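Local coordinates for protein cytochrome P450 (Rhodococcus erythropolis, PDB 3WEC) that binds heme and acts as a cytochrome P450 monooxygenase that N-hydroxylates the quinoline ring of an aurachin precursor, a step essential for antibiotic activity, at residues Ala220-Gly223 against Leu224-Leu228; Asp117-Thr120 against Arg121-Thr125; Val49-Tyr52 against Thr53-Asp56. All coordinates share one frame; numbering follows the deposited sequence.

How the contacts relate
Each contact sits where a helix of the P450 fold meets a loop, contacts 1 and 3 at N-terminal starts and contact 2 at a C-terminal end. In each, a buried residue (Leu224, Phe119, Cys55) faces the fold while an exposed one (Glu222, Thr120, Thr53) lies at the surface. Contacts 1 and 2, with centres 10 Å apart, touch: Arg227 NH1 reaches Arg121 O at 3.1 Å, a probable hydrogen bond that ties helix 224-230 to the end of helix 107-121. Contact 3 lies across the chain's centre from contact 1, its centre 39 Å away. Contact 1 relies on a charged network, contact 2 on hydroxyls and a salt bridge, and contact 3 on an aspartate cap.

Contact 1 of 3, residues Ala220-Gly223 against Leu224-Leu228; sequences APEG and LVRRL
At the N-terminus of helix 224-230 in this P450 fold, Gly223 holds the N-cap position, and a salt-bridge network of Glu222, Arg226 and Arg227 spans the junction between loop and helix. The first turn closes through the backbone, Arg227 N donating to Gly223 O at 3.0 Å. Glycine suits this place because, at its phi of 142° and its accompanying psi, a CB would collide with the next backbone N and with the preceding carbonyl oxygen. Glu222 supplies the negative charge beside the helix start. Its chain bends at chi2 (-70°), bringing the carboxylate to the ends of the two arginines, where OE1 serves both. Arg226 NH1 forms a salt bridge with Glu222 OE1, although the position of that nitrogen is less certain. One face of the same guanidinium lies over the backbone, with Pro221 C beneath its centre and Glu222 N nearer the rim. Nearer the backbone, the small Ala220 fits against the arginine's stem, its CB 4.1 Å from Arg226 CB, while also touching Leu214 of helix 194-216. Leu224 suits the buried side, packing against Ile250 of helix 240-271 and against Phe119. Arg227 NH2 completes the network with a hydrogen bond of 3.1 Å to Glu222 OE1, which lies only 2° out of the guanidinium plane and is approached nearly along its C-O bond.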
loop_
_atom_site.group_PDB
_atom_site.type_symbol
_atom_site.label_atom_id
_atom_site.label_comp_id
_atom_site.label_asym_id
_atom_site.label_seq_id
_atom_site.Cartn_x
_atom_site.Cartn_y
_atom_site.Cartn_z
ATOM N N ALA A 220 -10.582 20.263 16.390
ATOM C CA ALA A 220 -10.497 18.927 15.868
ATOM C C ALA A 220 -10.206 18.149 17.133
ATOM O O ALA A 220 -9.457 18.632 17.993
ATOM C CB ALA A 220 -9.325 18.799 14.900
ATOM N N PRO A 221 -10.823 16.975 17.293
ATOM C CA PRO A 221 -10.395 16.097 18.380
ATOM C C PRO A 221 -8.872 15.897 18.401
ATOM O O PRO A 221 -8.191 16.190 17.403
ATOM C CB PRO A 221 -11.089 14.776 18.030
ATOM C CG PRO A 221 -12.363 15.218 17.388
ATOM C CD PRO A 221 -12.044 16.482 16.628
ATOM N N GLU A 222 -8.358 15.409 19.532
ATOM C CA GLU A 222 -7.007 14.834 19.607
ATOM C C GLU A 222 -6.742 13.887 18.424
ATOM O O GLU A 222 -7.592 13.057 18.083
ATOM C CB GLU A 222 -6.821 14.044 20.906
ATOM C CG GLU A 222 -6.891 14.850 22.191
ATOM C CD GLU A 222 -5.703 15.790 22.418
ATOM O OE1 GLU A 222 -4.774 15.849 21.574
ATOM O OE2 GLU A 222 -5.720 16.484 23.465
ATOM N N GLY A 223 -5.579 14.017 17.788
ATOM C CA GLY A 223 -5.244 13.179 16.622
ATOM C C GLY A 223 -4.481 13.927 15.545
ATOM O O GLY A 223 -3.910 14.981 15.807
ATOM N N LEU A 224 -4.529 13.401 14.323
ATOM C CA LEU A 224 -3.536 13.715 13.297
ATOM C C LEU A 224 -3.772 15.050 12.662
ATOM O O LEU A 224 -2.834 15.820 12.531
ATOM C CB LEU A 224 -3.441 12.615 12.207
ATOM C CG LEU A 224 -2.230 12.832 11.283
ATOM C CD1 LEU A 224 -0.937 12.711 12.079
ATOM C CD2 LEU A 224 -2.233 11.901 10.080
ATOM N N VAL A 225 -5.027 15.327 12.283
ATOM C CA VAL A 225 -5.399 16.628 11.729
ATOM C C VAL A 225 -4.922 17.720 12.638
ATOM O O VAL A 225 -4.312 18.681 12.182
ATOM C CB VAL A 225 -6.918 16.809 11.529
ATOM C CG1 VAL A 225 -7.172 18.124 10.823
ATOM C CG2 VAL A 225 -7.478 15.678 10.708
ATOM N N ARG A 226 -5.196 17.583 13.928
ATOM C CA ARG A 226 -4.843 18.655 14.838
ATOM C C ARG A 226 -3.313 18.742 14.925
ATOM O O ARG A 226 -2.758 19.808 14.810
ATOM C CB ARG A 226 -5.491 18.480 16.226
ATOM C CG ARG A 226 -5.421 19.735 17.095
ATOM C CD ARG A 226 -5.455 19.396 18.579
ATOM N NE ARG A 226 -6.797 19.512 19.147
ATOM C CZ ARG A 226 -7.211 18.863 20.238
ATOM N NH1 ARG A 226 -6.387 18.034 20.865
ATOM N NH2 ARG A 226 -8.453 19.027 20.704
ATOM N N ARG A 227 -2.632 17.613 15.083
ATOM C CA ARG A 227 -1.178 17.640 15.254
ATOM C C ARG A 227 -0.423 18.153 14.025
ATOM O O ARG A 227 0.641 18.730 14.195
ATOM C CB ARG A 227 -0.645 16.282 15.676
ATOM C CG ARG A 227 -1.275 15.791 16.941
ATOM C CD ARG A 227 -0.247 15.394 17.962
ATOM N NE ARG A 227 -0.588 14.096 18.539
ATOM C CZ ARG A 227 -1.567 13.869 19.415
ATOM N NH1 ARG A 227 -1.766 12.632 19.844
ATOM N NH2 ARG A 227 -2.340 14.863 19.875
ATOM N N LEU A 228 -0.982 17.935 12.828
ATOM C CA LEU A 228 -0.451 18.459 11.564
ATOM C C LEU A 228 -0.464 19.990 11.549
ATOM O O LEU A 228 0.447 20.627 11.014
ATOM C CB LEU A 228 -1.245 17.915 10.355
ATOM C CG LEU A 228 -0.902 16.473 9.914
ATOM C CD1 LEU A 228 -1.806 15.975 8.805
ATOM C CD2 LEU A 228 0.550 16.303 9.487
#

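Contact 2 of 3, residues Asp117-Thr120 against Arg121-Thr125; sequences DAFT and RSTTT
Just past helix 107-121, Thr123 reaches back to Phe119 with both branches of its side chain. Its OG1 donates to Phe119 O at 2.8 Å. Because chi1 is 56°, OG1 stands between the backbone N and carbonyl carbon, and CG2 is directed over the Phe119 ring. The methyl carbon Thr123 CG2 makes a CH-pi contact, 3.9 Å from the centroid of the Phe119 ring and 19° off the normal. A threonine thus suits the place by offering a hydroxyl to a helix-end carbonyl and a methyl to an aromatic face.

The next carbonyl, Thr120 O, accepts from Thr123 N at 2.9 Å. Ala118 O receives two weak bonds, from Ser122 N and Ser122 OG. Ser122 N also donates weakly to Phe119 O, which thus accepts from it and from Thr123 OG1. Arg121 N makes another long, weak bond to Asp117 O.

On the more exposed side, Asp117 and Arg121 run side by side. Arg121 NE donates to the syn lone pair of Asp117 OD1 at 3.1 Å in a salt bridge, and the two charged planes are only 26° apart. The other oxygen, Asp117 OD2, is hydrogen-bonded to His233, so each carboxylate oxygen has a partner. Phe119 touches the heme and Leu366 of helix 364-381. The chemistry implies that the Thr123 hydroxyl satisfies Phe119 O where the backbone bond from Ser122 N is weak, the Ser122 hydroxyl adding only a weak bond to Ala118 O, while a methyl covers one face of a heme-pocket phenylalanine.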
loop_
_atom_site.group_PDB
_atom_site.type_symbol
_atom_site.label_atom_id
_atom_site.label_comp_id
_atom_site.label_asym_id
_atom_site.label_seq_id
_atom_site.Cartn_x
_atom_site.Cartn_y
_atom_site.Cartn_z
ATOM N N ASP A 117 6.711 13.758 11.975
ATOM C CA ASP A 117 6.788 14.197 13.384
ATOM C C ASP A 117 5.342 14.132 13.973
ATOM O O ASP A 117 5.078 13.499 15.009
ATOM C CB ASP A 117 7.479 15.581 13.500
ATOM C CG ASP A 117 7.451 16.152 14.900
ATOM O OD1 ASP A 117 6.654 15.667 15.726
ATOM O OD2 ASP A 117 8.265 17.078 15.227
ATOM N N ALA A 118 4.385 14.717 13.261
ATOM C CA ALA A 118 3.002 14.647 13.713
ATOM C C ALA A 118 2.465 13.219 13.698
ATOM O O ALA A 118 1.612 12.855 14.515
ATOM C CB ALA A 118 2.139 15.537 12.862
ATOM N N PHE A 119 2.939 12.419 12.758
ATOM C CA PHE A 119 2.283 11.129 12.490
ATOM C C PHE A 119 2.584 10.150 13.643
ATOM O O PHE A 119 1.715 9.380 14.079
ATOM C CB PHE A 119 2.706 10.504 11.167
ATOM C CG PHE A 119 1.992 9.207 10.874
ATOM C CD1 PHE A 119 0.712 9.224 10.316
ATOM C CD2 PHE A 119 2.595 7.989 11.108
ATOM C CE1 PHE A 119 0.035 8.032 10.041
ATOM C CE2 PHE A 119 1.938 6.786 10.828
ATOM C CZ PHE A 119 0.653 6.797 10.304
ATOM N N THR A 120 3.812 10.231 14.120
ATOM C CA THR A 120 4.305 9.399 15.179
ATOM C C THR A 120 3.623 9.745 16.502
ATOM O O THR A 120 3.252 8.865 17.257
ATOM C CB THR A 120 5.821 9.580 15.298
ATOM O OG1 THR A 120 6.064 10.969 15.485
ATOM C CG2 THR A 120 6.512 9.169 14.003
ATOM N N ARG A 121 3.437 11.025 16.769
ATOM C CA ARG A 121 2.779 11.476 17.973
ATOM C C ARG A 121 1.340 11.037 18.035
ATOM O O ARG A 121 0.768 10.964 19.122
ATOM C CB ARG A 121 2.811 12.985 18.038
ATOM C CG ARG A 121 4.194 13.545 18.195
ATOM C CD ARG A 121 4.159 15.064 18.075
ATOM N NE ARG A 121 5.381 15.673 18.566
ATOM C CZ ARG A 121 5.717 15.757 19.847
ATOM N NH1 ARG A 121 4.929 15.217 20.776
ATOM N NH2 ARG A 121 6.854 16.354 20.206
ATOM N N SER A 122 0.759 10.777 16.867
ATOM C CA SER A 122 -0.617 10.316 16.726
ATOM C C SER A 122 -0.689 8.822 16.600
ATOM O O SER A 122 -1.774 8.273 16.336
ATOM C CB SER A 122 -1.236 10.865 15.433
ATOM O OG SER A 122 -1.414 12.255 15.531
ATOM N N THR A 123 0.454 8.150 16.684
ATOM C CA THR A 123 0.430 6.684 16.480
ATOM C C THR A 123 1.228 5.972 17.564
ATOM O O THR A 123 1.859 4.976 17.286
ATOM C CB THR A 123 0.874 6.240 15.035
ATOM O OG1 THR A 123 2.179 6.747 14.729
ATOM C CG2 THR A 123 -0.082 6.736 13.970
ATOM N N THR A 124 1.220 6.499 18.785
ATOM C CA THR A 124 2.008 5.909 19.906
ATOM C C THR A 124 1.252 4.776 20.637
ATOM O O THR A 124 0.090 4.525 20.344
ATOM C CB THR A 124 2.363 6.939 20.982
ATOM O OG1 THR A 124 1.169 7.282 21.700
ATOM C CG2 THR A 124 2.990 8.174 20.357
ATOM N N THR A 125 1.895 4.128 21.607
ATOM C CA THR A 125 1.254 2.997 22.293
ATOM C C THR A 125 -0.010 3.404 23.069
ATOM O O THR A 125 -0.774 2.553 23.513
ATOM C CB THR A 125 2.233 2.208 23.194
ATOM O OG1 THR A 125 2.954 3.113 24.035
ATOM C CG2 THR A 125 3.218 1.429 22.324
#

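Contact 3 of 3, residues Val49-Tyr52 against Thr53-Asp56; sequences VADY and TSCD
Asp51 is the N-cap of helix 52-60, and its side chain turns forward to meet Ser54. From CB the chain goes to CG, which sits between the backbone N and carbonyl carbon (chi1 58°), bringing the carboxylate beside the first turn; Asp51 CG itself lies 3.2 Å from Ser54 OG. At the tip, Asp51 OD1 accepts twice. Ser54 N meets Asp51 OD1 from above the carboxylate plane at 3.2 Å, and Ser54 OG meets the syn lone pair of Asp51 OD1 at a short 2.5 Å. Asp51 OD2 lies 3.1 Å from Ser54 OG and close to Ser54 CB. Aspartate suits an N-cap because its short chain can reach an amide of the first turn, and its negative charge is probably favourable beside the positive end of the helix dipole. Serine adds a hydroxyl that grips the same oxygen.

The regular helical bonds begin here as well. Cys55 N donates to Asp51 O at 3.0 Å with a nearly straight N-H angle of 168°, and Asp56 N does likewise to Tyr52 O. Beside the first turn, Val49 CG1 packs against Cys55 SG at 4.0 Å, two compact apolar groups suited to a buried junction. Tyr52 OH is hydrogen-bonded to Arg356, with which Asp56 OD1 forms a salt bridge. Val49 ends strand 47-49, which pairs with strand 323-326; Cys55 touches Val326 of that neighbour, while Ala50 packs on Leu33 of helix 27-36.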
loop_
_atom_site.group_PDB
_atom_site.type_symbol
_atom_site.label_atom_id
_atom_site.label_comp_id
_atom_site.label_asym_id
_atom_site.label_seq_id
_atom_site.Cartn_x
_atom_site.Cartn_y
_atom_site.Cartn_z
ATOM N N VAL A 49 12.062 -4.182 -13.216
ATOM C CA VAL A 49 13.232 -4.677 -12.475
ATOM C C VAL A 49 12.820 -5.795 -11.506
ATOM O O VAL A 49 11.892 -5.602 -10.708
ATOM C CB VAL A 49 13.927 -3.535 -11.693
ATOM C CG1 VAL A 49 15.021 -4.087 -10.787
ATOM C CG2 VAL A 49 14.513 -2.506 -12.646
ATOM N N ALA A 50 13.514 -6.946 -11.571
ATOM C CA ALA A 50 13.014 -8.178 -10.935
ATOM C C ALA A 50 13.858 -8.772 -9.782
ATOM O O ALA A 50 13.333 -9.508 -8.933
ATOM C CB ALA A 50 12.740 -9.242 -12.007
ATOM N N ASP A 51 15.155 -8.460 -9.760
ATOM C CA ASP A 51 16.053 -9.052 -8.788
ATOM C C ASP A 51 16.169 -8.252 -7.511
ATOM O O ASP A 51 16.328 -7.036 -7.551
ATOM C CB ASP A 51 17.457 -9.258 -9.398
ATOM C CG ASP A 51 18.076 -7.956 -9.900
ATOM O OD1 ASP A 51 19.220 -7.651 -9.497
ATOM O OD2 ASP A 51 17.413 -7.246 -10.698
ATOM N N TYR A 52 16.129 -8.953 -6.379
ATOM C CA TYR A 52 16.382 -8.328 -5.078
ATOM C C TYR A 52 17.430 -7.212 -5.125
ATOM O O TYR A 52 17.127 -6.068 -4.787
ATOM C CB TYR A 52 16.792 -9.343 -3.989
ATOM C CG TYR A 52 16.973 -8.688 -2.604
ATOM C CD1 TYR A 52 15.865 -8.185 -1.899
ATOM C CD2 TYR A 52 18.251 -8.564 -2.007
ATOM C CE1 TYR A 52 16.009 -7.577 -0.654
ATOM C CE2 TYR A 52 18.404 -7.957 -0.753
ATOM C CZ TYR A 52 17.271 -7.472 -0.084
ATOM O OH TYR A 52 17.385 -6.876 1.143
ATOM N N THR A 53 18.645 -7.520 -5.547
ATOM C CA THR A 53 19.725 -6.545 -5.337
ATOM C C THR A 53 19.492 -5.219 -6.069
ATOM O O THR A 53 19.604 -4.162 -5.450
ATOM C CB THR A 53 21.136 -7.114 -5.594
ATOM O OG1 THR A 53 21.240 -8.413 -5.002
ATOM C CG2 THR A 53 22.196 -6.204 -4.967
ATOM N N SER A 54 19.126 -5.282 -7.357
ATOM C CA SER A 54 18.827 -4.071 -8.165
ATOM C C SER A 54 17.597 -3.333 -7.646
ATOM O O SER A 54 17.570 -2.096 -7.623
ATOM C CB SER A 54 18.639 -4.407 -9.658
ATOM O OG SER A 54 19.686 -5.239 -10.167
ATOM N N CYS A 55 16.572 -4.095 -7.249
ATOM C CA CYS A 55 15.361 -3.505 -6.626
ATOM C C CYS A 55 15.730 -2.600 -5.440
ATOM O O CYS A 55 15.295 -1.435 -5.390
ATOM C CB CYS A 55 14.398 -4.595 -6.163
ATOM S SG CYS A 55 13.314 -5.305 -7.434
ATOM N N ASP A 56 16.526 -3.135 -4.502
ATOM C CA ASP A 56 16.967 -2.395 -3.316
ATOM C C ASP A 56 17.742 -1.200 -3.786
ATOM O O ASP A 56 17.453 -0.072 -3.419
ATOM C CB ASP A 56 17.856 -3.252 -2.394
ATOM C CG ASP A 56 18.571 -2.421 -1.323
ATOM O OD1 ASP A 56 18.185 -2.469 -0.142
ATOM O OD2 ASP A 56 19.514 -1.696 -1.663
#